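Local coordinates for DNA protection during starvation protein (Agrobacterium tumefaciens, PDB 1O9R) that protects DNA from oxidative damage without binding it, oxidising iron(II) with hydrogen peroxide and storing the iron as a ferric mineral inside a hollow shell of twelve subunits, at residues E24-A27 with S28-L32; I49-H52 with E53-T57; T141-S144 with R145-K149. All blocks are in the same frame, centred on the assembly; numbering follows the deposited sequence.

Interaction 1 of 3, residues E24-A27 with S28-L32; sequences ESLA and SVIDL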
# COMPACT_ATOMS: atom_id res chain seq x y z
N GLU A 24 -35.12 -5.05 -14.73
CA GLU A 24 -35.52 -3.73 -15.23
C GLU A 24 -34.58 -2.63 -14.79
O GLU A 24 -34.09 -1.77 -15.56
CB GLU A 24 -36.95 -3.49 -14.69
CG GLU A 24 -37.45 -2.09 -15.12
CD GLU A 24 -38.76 -1.78 -14.41
OE1 GLU A 24 -38.78 -1.56 -13.20
OE2 GLU A 24 -39.73 -1.77 -15.18
N SER A 25 -34.22 -2.63 -13.50
CA SER A 25 -33.26 -1.66 -12.98
C SER A 25 -31.88 -1.82 -13.63
O SER A 25 -31.26 -0.78 -13.91
CB SER A 25 -33.08 -1.88 -11.47
OG SER A 25 -34.27 -1.52 -10.77
N LEU A 26 -31.44 -3.05 -13.87
CA LEU A 26 -30.11 -3.24 -14.46
C LEU A 26 -29.99 -2.52 -15.79
O LEU A 26 -28.96 -1.93 -16.09
CB LEU A 26 -29.90 -4.75 -14.64
CG LEU A 26 -28.56 -5.17 -15.30
CD1 LEU A 26 -27.41 -4.69 -14.42
CD2 LEU A 26 -28.53 -6.69 -15.49
N ALA A 27 -31.05 -2.58 -16.60
CA ALA A 27 -30.95 -1.97 -17.95
C ALA A 27 -30.78 -0.45 -17.84
O ALA A 27 -29.97 0.12 -18.60
CB ALA A 27 -32.25 -2.26 -18.75
N SER A 28 -31.52 0.21 -16.97
CA SER A 28 -31.35 1.67 -16.84
C SER A 28 -30.05 2.04 -16.17
O SER A 28 -29.51 3.12 -16.46
CB SER A 28 -32.54 2.27 -16.10
OG SER A 28 -33.71 2.26 -16.95
N VAL A 29 -29.53 1.20 -15.27
CA VAL A 29 -28.23 1.50 -14.62
C VAL A 29 -27.12 1.32 -15.64
O VAL A 29 -26.20 2.17 -15.69
CB VAL A 29 -28.03 0.50 -13.45
CG1 VAL A 29 -26.57 0.51 -12.95
CG2 VAL A 29 -28.98 0.81 -12.27
N ILE A 30 -27.16 0.29 -16.49
CA ILE A 30 -26.14 0.19 -17.54
C ILE A 30 -26.22 1.37 -18.49
O ILE A 30 -25.19 1.96 -18.91
CB ILE A 30 -26.27 -1.12 -18.32
CG1 ILE A 30 -25.95 -2.32 -17.39
CG2 ILE A 30 -25.38 -1.18 -19.56
CD1 ILE A 30 -26.34 -3.70 -17.92
N ASP A 31 -27.45 1.75 -18.93
CA ASP A 31 -27.55 2.93 -19.84
C ASP A 31 -26.97 4.13 -19.15
O ASP A 31 -26.20 4.91 -19.75
CB ASP A 31 -29.05 3.04 -20.19
CG ASP A 31 -29.36 4.15 -21.18
OD1 ASP A 31 -28.51 4.93 -21.62
OD2 ASP A 31 -30.52 4.28 -21.60
N LEU A 32 -27.29 4.35 -17.85
CA LEU A 32 -26.73 5.51 -17.16
C LEU A 32 -25.20 5.44 -17.08
O LEU A 32 -24.58 6.50 -17.16
CB LEU A 32 -27.35 5.59 -15.73
CG LEU A 32 -27.10 6.96 -15.05
CD1 LEU A 32 -27.94 8.01 -15.81
CD2 LEU A 32 -27.57 6.91 -13.61
O HOH W 1 -35.21 0.03 -17.10
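Leu26 and Ile30 touch one turn apart on helix 12-42, the first long helix of the ferritin-like four-helix bundle. Residues 24-32 form one unbroken alpha-helical run.

Backbone bonds set the frame. Val29 N bonds to Ser25 O at 3.0 Å, and Ile30 N to Leu26 O at 2.9 Å. Asp31 N reaches Ala27 O at 3.0 Å.

Apolar packing follows. Leu26 CG lies 3.7 Å from Ile30 CD1, and the two side chains cross at a slant. Ile30 CG1 sits opposite its own carbonyl carbon (chi1 -66°). This turns the longer branch back over the preceding turn, where CG1 is 3.3 Å from Leu26 O. Val29 does the same with a methyl: CG2 packs 3.2 Å from Ser25 O. Leu26 also packs on Ile69 and Ala70 of helix 48-75, while Ile30 meets Val87 of the short helix 84-90 and Leu34 of a neighbouring subunit. The pair therefore spans the bundle core and a subunit interface.

Polar ends are satisfied by other parts of the fold. Asp31 OD2 bonds to Thr91 OG1 and Ser28 OG accepts a bond from Lys92 N, which ties the helix to the connection after helix 84-90. The hydroxyl of Ser28 also serves the helix itself through one water. That water takes a hydrogen bond from Ser28 OG at 2.7 Å and gives one to Glu24 O at 2.6 Å.

Interaction 2 of 3, residues I49-H52 with E53-T57; sequences IAVH and ELLDT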
# COMPACT_ATOMS: atom_id res chain seq x y z
N ILE A 49 -12.14 20.09 -15.63
CA ILE A 49 -11.46 18.94 -15.00
C ILE A 49 -12.22 18.34 -13.83
O ILE A 49 -12.26 17.12 -13.72
CB ILE A 49 -9.99 19.30 -14.72
CG1 ILE A 49 -9.23 18.02 -14.32
CG2 ILE A 49 -9.84 20.34 -13.65
CD1 ILE A 49 -9.11 16.96 -15.42
N ALA A 50 -12.75 19.18 -12.95
CA ALA A 50 -13.39 18.55 -11.77
C ALA A 50 -14.64 17.79 -12.15
O ALA A 50 -14.92 16.71 -11.61
CB ALA A 50 -13.76 19.66 -10.78
N VAL A 51 -15.43 18.26 -13.11
CA VAL A 51 -16.63 17.54 -13.52
C VAL A 51 -16.22 16.28 -14.26
O VAL A 51 -16.77 15.19 -14.07
CB VAL A 51 -17.57 18.44 -14.33
CG1 VAL A 51 -18.80 17.62 -14.77
CG2 VAL A 51 -18.05 19.62 -13.49
N HIS A 52 -15.21 16.34 -15.15
CA HIS A 52 -14.75 15.18 -15.90
C HIS A 52 -14.31 14.09 -14.93
O HIS A 52 -14.68 12.93 -15.11
CB HIS A 52 -13.57 15.68 -16.74
CG HIS A 52 -12.88 14.65 -17.59
ND1 HIS A 52 -13.36 14.23 -18.81
CD2 HIS A 52 -11.69 14.03 -17.43
CE1 HIS A 52 -12.49 13.39 -19.36
NE2 HIS A 52 -11.48 13.19 -18.55
N GLU A 53 -13.53 14.48 -13.93
CA GLU A 53 -13.09 13.46 -12.97
C GLU A 53 -14.21 12.90 -12.10
O GLU A 53 -14.25 11.72 -11.78
CB GLU A 53 -11.93 14.03 -12.12
CG GLU A 53 -10.68 14.22 -13.05
CD GLU A 53 -9.47 14.66 -12.26
OE1 GLU A 53 -9.59 15.13 -11.13
OE2 GLU A 53 -8.33 14.58 -12.81
N LEU A 54 -15.12 13.76 -11.69
CA LEU A 54 -16.24 13.27 -10.81
C LEU A 54 -17.04 12.24 -11.54
O LEU A 54 -17.45 11.21 -11.02
CB LEU A 54 -17.05 14.48 -10.42
CG LEU A 54 -18.32 14.17 -9.60
CD1 LEU A 54 -17.98 13.54 -8.26
CD2 LEU A 54 -19.20 15.41 -9.44
N LEU A 55 -17.33 12.46 -12.82
CA LEU A 55 -18.12 11.52 -13.61
C LEU A 55 -17.42 10.16 -13.67
O LEU A 55 -18.12 9.14 -13.77
CB LEU A 55 -18.40 12.05 -15.02
CG LEU A 55 -19.28 13.30 -14.99
CD1 LEU A 55 -19.45 13.85 -16.42
CD2 LEU A 55 -20.67 12.94 -14.42
N ASP A 56 -16.08 10.06 -13.61
CA ASP A 56 -15.49 8.72 -13.57
C ASP A 56 -15.75 8.02 -12.25
O ASP A 56 -15.96 6.79 -12.21
CB ASP A 56 -13.98 8.92 -13.79
CG ASP A 56 -13.55 8.86 -15.23
OD1 ASP A 56 -12.32 9.13 -15.44
OD2 ASP A 56 -14.39 8.57 -16.09
N THR A 57 -15.79 8.78 -11.13
CA THR A 57 -16.13 8.15 -9.85
C THR A 57 -17.58 7.63 -9.93
O THR A 57 -17.87 6.51 -9.45
CB THR A 57 -16.03 9.15 -8.69
OG1 THR A 57 -14.65 9.60 -8.65
CG2 THR A 57 -16.48 8.52 -7.39
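A methyl of Ile49 rests against the carboxylate of Glu53, one turn further along helix 48-75 of the ferritin-like bundle. Ile49 CD1 is 3.6 Å from Glu53 OE2, so the methyl lies against one oxygen of the carboxylate. Glu53 CG stands beside its own backbone N (chi1 -68°), and the chain runs out straight from there. That course takes Glu53 CG to 3.4 Å from Ile49 O and lays the aliphatic part over the previous turn.

A second pair, Val51 and Leu55, lies side by side and points the same way. Val51 CG1 and Leu55 CD1 are 4.2 Å apart, a loose contact. Leu55 CG packs more closely, 3.3 Å from Val51 O.

Helical bonds fix the spacing of these pairs. Glu53 N bonds to Ile49 O at 2.9 Å. Leu54 N bonds to Ala50 O, and Leu55 N to Val51 O, in the same way.

Further out is an iron site. The di-nuclear ferroxidase centres of this dodecamer lie at two-fold subunit interfaces, and the side chain of Asp56 is about 4 Å from a bound iron ion and about 3 Å from that of the iron-binding His40. Asp56 OD2 forms a salt bridge with Lys37, while His52 O accepts a bond from His40 ND1 and the two histidine rings stack. This second-shell contact is consistent with fixing the orientation of His40.

The His52 ring also meets Phe153 and Trp152 of a neighbouring subunit at steep angles, about 75° and 85°. The segment packs on helix 12-42 through Leu55 and on the connection at Leu43 through Val51, and it meets other subunits through His52, Ile49 and Ala50.

Interaction 3 of 3, residues T141-S144 with R145-K149; sequences TAAS and RDLDK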
# COMPACT_ATOMS: atom_id res chain seq x y z
N THR A 141 -31.08 -0.46 -1.56
CA THR A 141 -30.86 0.61 -0.63
C THR A 141 -29.43 1.15 -0.73
O THR A 141 -29.20 2.36 -0.70
CB THR A 141 -31.19 0.17 0.78
OG1 THR A 141 -32.56 -0.24 0.84
CG2 THR A 141 -31.05 1.34 1.75
N ALA A 142 -28.48 0.23 -0.84
CA ALA A 142 -27.07 0.70 -0.99
C ALA A 142 -26.95 1.49 -2.28
O ALA A 142 -26.26 2.53 -2.30
CB ALA A 142 -26.14 -0.52 -0.99
N ALA A 143 -27.60 1.02 -3.35
CA ALA A 143 -27.53 1.75 -4.62
C ALA A 143 -28.16 3.11 -4.49
O ALA A 143 -27.72 4.13 -5.03
CB ALA A 143 -28.16 0.94 -5.77
N SER A 144 -29.32 3.20 -3.79
CA SER A 144 -30.03 4.44 -3.59
C SER A 144 -29.17 5.46 -2.86
O SER A 144 -29.20 6.64 -3.21
CB SER A 144 -31.28 4.11 -2.70
OG SER A 144 -32.03 5.27 -2.43
N ARG A 145 -28.45 5.00 -1.82
CA ARG A 145 -27.62 5.98 -1.12
C ARG A 145 -26.60 6.62 -2.05
O ARG A 145 -26.41 7.85 -2.07
CB ARG A 145 -26.82 5.22 -0.04
CG ARG A 145 -27.74 5.07 1.16
CD ARG A 145 -27.13 4.39 2.34
NE ARG A 145 -25.96 5.17 2.81
CZ ARG A 145 -25.24 4.67 3.81
NH1 ARG A 145 -25.52 3.57 4.48
NH2 ARG A 145 -24.15 5.40 4.14
N ASP A 146 -25.97 5.82 -2.94
CA ASP A 146 -24.98 6.45 -3.86
C ASP A 146 -25.72 7.22 -4.96
O ASP A 146 -25.18 8.25 -5.38
CB ASP A 146 -24.10 5.34 -4.47
CG ASP A 146 -23.01 4.87 -3.49
OD1 ASP A 146 -22.53 3.72 -3.75
OD2 ASP A 146 -22.73 5.60 -2.53
N LEU A 147 -26.87 6.76 -5.47
CA LEU A 147 -27.55 7.55 -6.54
C LEU A 147 -28.00 8.85 -5.96
O LEU A 147 -27.94 9.87 -6.70
CB LEU A 147 -28.74 6.74 -7.09
CG LEU A 147 -28.27 5.69 -8.11
CD1 LEU A 147 -29.27 4.54 -8.16
CD2 LEU A 147 -28.08 6.43 -9.45
N ASP A 148 -28.59 8.88 -4.76
CA ASP A 148 -29.07 10.15 -4.22
C ASP A 148 -27.95 11.11 -3.95
O ASP A 148 -28.14 12.32 -4.11
CB ASP A 148 -29.91 9.90 -2.93
CG ASP A 148 -31.32 9.44 -3.23
OD1 ASP A 148 -32.05 9.31 -2.19
OD2 ASP A 148 -31.73 9.19 -4.37
N LYS A 149 -26.80 10.58 -3.49
CA LYS A 149 -25.65 11.51 -3.29
C LYS A 149 -25.12 11.99 -4.64
O LYS A 149 -24.77 13.18 -4.68
CB LYS A 149 -24.59 10.75 -2.46
CG LYS A 149 -23.34 11.58 -2.24
CD LYS A 149 -22.39 10.91 -1.23
CE LYS A 149 -21.12 11.78 -1.15
NZ LYS A 149 -20.32 11.31 0.04
O HOH W 2 -32.26 6.50 -4.82
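Asp148 OD1 is gripped by two arginines, Arg122 of the same chain and Arg72 of a neighbouring subunit, while its other oxygen shares a water with Ser144. Both residues lie on helix 134-156 of the ferritin-like bundle, one turn apart. The water is hydrogen-bonded to Asp148 OD2 at 2.8 Å and lies 2.7 Å from Ser144 OG, with which it also bonds. The hydroxyl of Ser144 swings out alongside its carbonyl carbon (chi1 179°), where it also bonds to Thr135 OG1 of that subunit. Ser144 OG and Asp148 OD1 stay 4.0 Å apart, so the water makes the link between the side chains.

The same turn is closed by backbone bonds. Asp148 N bonds to Ser144 O at 2.8 Å, with an angle of 169° at the hydrogen. Leu147 N to Ala143 O is equally short, but Asp146 N to Ala142 O is weak at 3.4 Å.

Leu147 leans back over the preceding turn, with CD1 3.5 Å from Ala143 O. Leu147 CD1 and Ala143 CB are farther apart, 4.5 Å. Leu147 packs on Ile121 of helix 103-130, and Ala143 on His65 of helix 48-75, whose NE2 bonds to Asp146 OD1.

Arg145 leaves the helix. Its chain starts beside Thr141 O, then bends at chi3 (61°). Its NH1 forms a salt bridge with Asp138 of the same neighbouring subunit, as Lys149 does with the iron-binding Glu71 there. One face of the helix thus carries acid, base and hydroxyl groups matched across the interface. The two arginines would be expected to keep buried Asp148 ionised.

In the fold
Helix 12-42 comes first and carries interaction 1. Helix 48-75 follows and carries interaction 2 near its start. Interaction 3 comes last, on helix 134-156, after the short helix 84-90 and helix 103-130. Each contact joins successive turns of one helix, so none closes a loop. They run in series and neither nest nor cross. Interactions 1 and 3 touch: Leu32 CD2 and Leu147 CD2 lie 4.2 Å apart, which joins the first and last bundle helices. Interaction 2 touches neither, with nearest atoms about 8 Å from each. All three also face other subunits, so the same helices build both bundle and shell.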